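Local coordinates for protein endo-b-1,4-glucanase (Nasutitermes takasagoensis, PDB 1KSC) that probably hydrolyses internal beta-1,4-glucosidic linkages of cellulose and related beta-glucans, as a calcium-binding endoglucanase of glycosyl hydrolase family 9, at residues A[152-157]-A[212-217]. Sequence-based numbering, arbitrary orientation.
Sequences AGETAA and RDELVW. With CA (calcium ion), chain B.
Glu154 and Trp217 join helices 149-165 and 212-226 in a buried helix-helix contact of the (alpha/alpha)6 barrel that characterises family 9 glycosyl hydrolases, beside the calcium site. The short segments approach to 8.1 Å between axes, with 24° between their directions. Glycine suits this spacing at Gly153, whose CA lies 5.4 Å from the CA of Glu214, since a CB at this position would lie only 3.3 Å from Glu214 O. Further along, the small Ala157 sets its CB 3.7 Å from CD1 of Trp217.

One side-chain hydrogen bond crosses the interface. The indole NE1 of Trp217 donates to OE2 of Glu154 at 2.8 Å; the oxygen lies in the ring plane, at its edge, and receives the N-H on its syn side, somewhat out of the carboxylate plane, while carboxylate and ring planes are 43° apart. Glu154 brings its acid group there through a chain that leaves with CG anti to the backbone N (chi1 -171°) and then bends at chi2. OE2 also hydrogen-bonds Thr70 on helix 62-78, and OE1 forms a salt bridge with Lys256, so both buried oxygens are satisfied. Lys256 also hydrogen-bonds OE2 of Glu214, and its positive charge probably eases the proximity of the two glutamates. Replacing Glu154 by an alanine would probably leave the indole N-H and Thr70 without this acceptor and Lys256 with one carboxylate partner fewer.

Acidic residues at the start of helix 212-226 suit a calcium site: Asp213 and Glu214 each chelate the ion through both carboxylate oxygens, with Asp210 O, Asp254 O and two waters completing the shell. The Glu214 carboxylate holds the calcium ion through OE1 at 2.5 Å and OE2 at 2.4 Å.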
loop_
_atom_site.group_PDB
_atom_site.type_symbol
_atom_site.label_atom_id
_atom_site.label_comp_id
_atom_site.label_asym_id
_atom_site.label_seq_id
_atom_site.Cartn_x
_atom_site.Cartn_y
_atom_site.Cartn_z
ATOM N N ALA A 152 -0.439 13.924 -5.515
ATOM C CA ALA A 152 0.327 13.970 -6.759
ATOM C C ALA A 152 1.755 13.490 -6.527
ATOM O O ALA A 152 2.338 12.800 -7.373
ATOM C CB ALA A 152 0.336 15.394 -7.319
ATOM N N GLY A 153 2.314 13.856 -5.375
ATOM C CA GLY A 153 3.668 13.451 -5.046
ATOM C C GLY A 153 3.800 11.944 -4.888
ATOM O O GLY A 153 4.713 11.336 -5.445
ATOM N N GLU A 154 2.893 11.332 -4.133
ATOM C CA GLU A 154 2.955 9.888 -3.933
ATOM C C GLU A 154 2.731 9.155 -5.253
ATOM O O GLU A 154 3.359 8.132 -5.519
ATOM C CB GLU A 154 1.906 9.437 -2.913
ATOM C CG GLU A 154 2.057 7.976 -2.490
ATOM C CD GLU A 154 3.398 7.703 -1.827
ATOM O OE1 GLU A 154 3.747 8.451 -0.889
ATOM O OE2 GLU A 154 4.099 6.750 -2.234
ATOM N N THR A 155 1.829 9.677 -6.078
ATOM C CA THR A 155 1.556 9.047 -7.359
ATOM C C THR A 155 2.788 9.162 -8.246
ATOM O O THR A 155 3.123 8.231 -8.975
ATOM C CB THR A 155 0.333 9.682 -8.040
ATOM O OG1 THR A 155 -0.807 9.558 -7.174
ATOM C CG2 THR A 155 0.026 8.972 -9.354
ATOM N N ALA A 156 3.476 10.299 -8.173
ATOM C CA ALA A 156 4.688 10.491 -8.967
ATOM C C ALA A 156 5.735 9.480 -8.496
ATOM O O ALA A 156 6.439 8.870 -9.305
ATOM C CB ALA A 156 5.215 11.919 -8.794
ATOM N N ALA A 157 5.823 9.294 -7.182
ATOM C CA ALA A 157 6.775 8.349 -6.612
ATOM C C ALA A 157 6.476 6.934 -7.090
ATOM O O ALA A 157 7.387 6.189 -7.453
ATOM C CB ALA A 157 6.724 8.409 -5.081
ATOM N N ARG A 212 4.589 17.766 2.866
ATOM C CA ARG A 212 6.015 18.011 2.693
ATOM C C ARG A 212 6.870 16.759 2.536
ATOM O O ARG A 212 7.797 16.740 1.723
ATOM C CB ARG A 212 6.532 18.873 3.845
ATOM C CG ARG A 212 6.030 20.305 3.769
ATOM C CD ARG A 212 6.509 21.120 4.952
ATOM N NE ARG A 212 5.918 20.649 6.198
ATOM C CZ ARG A 212 6.310 21.044 7.405
ATOM N NH1 ARG A 212 7.300 21.918 7.529
ATOM N NH2 ARG A 212 5.712 20.565 8.489
ATOM N N ASP A 213 6.564 15.709 3.291
ATOM C CA ASP A 213 7.344 14.484 3.179
ATOM C C ASP A 213 7.164 13.820 1.815
ATOM O O ASP A 213 8.107 13.237 1.283
ATOM C CB ASP A 213 7.003 13.507 4.321
ATOM C CG ASP A 213 5.512 13.318 4.521
ATOM O OD1 ASP A 213 4.781 14.326 4.627
ATOM O OD2 ASP A 213 5.069 12.152 4.597
ATOM N N GLU A 214 5.965 13.913 1.240
ATOM C CA GLU A 214 5.722 13.324 -0.077
ATOM C C GLU A 214 6.533 14.032 -1.157
ATOM O O GLU A 214 6.937 13.414 -2.143
ATOM C CB GLU A 214 4.237 13.388 -0.460
ATOM C CG GLU A 214 3.349 12.311 0.165
ATOM C CD GLU A 214 3.072 12.551 1.636
ATOM O OE1 GLU A 214 3.188 13.712 2.079
ATOM O OE2 GLU A 214 2.718 11.586 2.348
ATOM N N LEU A 215 6.760 15.331 -0.990
ATOM C CA LEU A 215 7.536 16.068 -1.985
ATOM C C LEU A 215 8.973 15.560 -2.013
ATOM O O LEU A 215 9.556 15.380 -3.083
ATOM C CB LEU A 215 7.505 17.575 -1.693
ATOM C CG LEU A 215 6.171 18.294 -1.951
ATOM C CD1 LEU A 215 6.287 19.753 -1.537
ATOM C CD2 LEU A 215 5.796 18.190 -3.426
ATOM N N VAL A 216 9.544 15.313 -0.837
ATOM C CA VAL A 216 10.911 14.808 -0.763
ATOM C C VAL A 216 10.942 13.368 -1.283
ATOM O O VAL A 216 11.849 12.980 -2.019
ATOM C CB VAL A 216 11.439 14.832 0.689
ATOM C CG1 VAL A 216 12.896 14.420 0.714
ATOM C CG2 VAL A 216 11.265 16.229 1.288
ATOM N N TRP A 217 9.937 12.590 -0.884
ATOM C CA TRP A 217 9.780 11.187 -1.280
ATOM C C TRP A 217 9.746 11.097 -2.805
ATOM O O TRP A 217 10.465 10.299 -3.411
ATOM C CB TRP A 217 8.469 10.668 -0.664
ATOM C CG TRP A 217 8.041 9.232 -0.929
ATOM C CD1 TRP A 217 6.841 8.834 -1.454
ATOM C CD2 TRP A 217 8.713 8.027 -0.524
ATOM N NE1 TRP A 217 6.717 7.465 -1.388
ATOM C CE2 TRP A 217 7.851 6.944 -0.823
ATOM C CE3 TRP A 217 9.955 7.757 0.068
ATOM C CZ2 TRP A 217 8.189 5.614 -0.549
ATOM C CZ3 TRP A 217 10.292 6.431 0.342
ATOM C CH2 TRP A 217 9.411 5.377 0.033
HETATM CA CA CA B . 2.638 12.980 4.353
HETATM O O HOH W 1 0.207 12.889 4.282
HETATM O O HOH W 2 2.550 13.196 6.792
#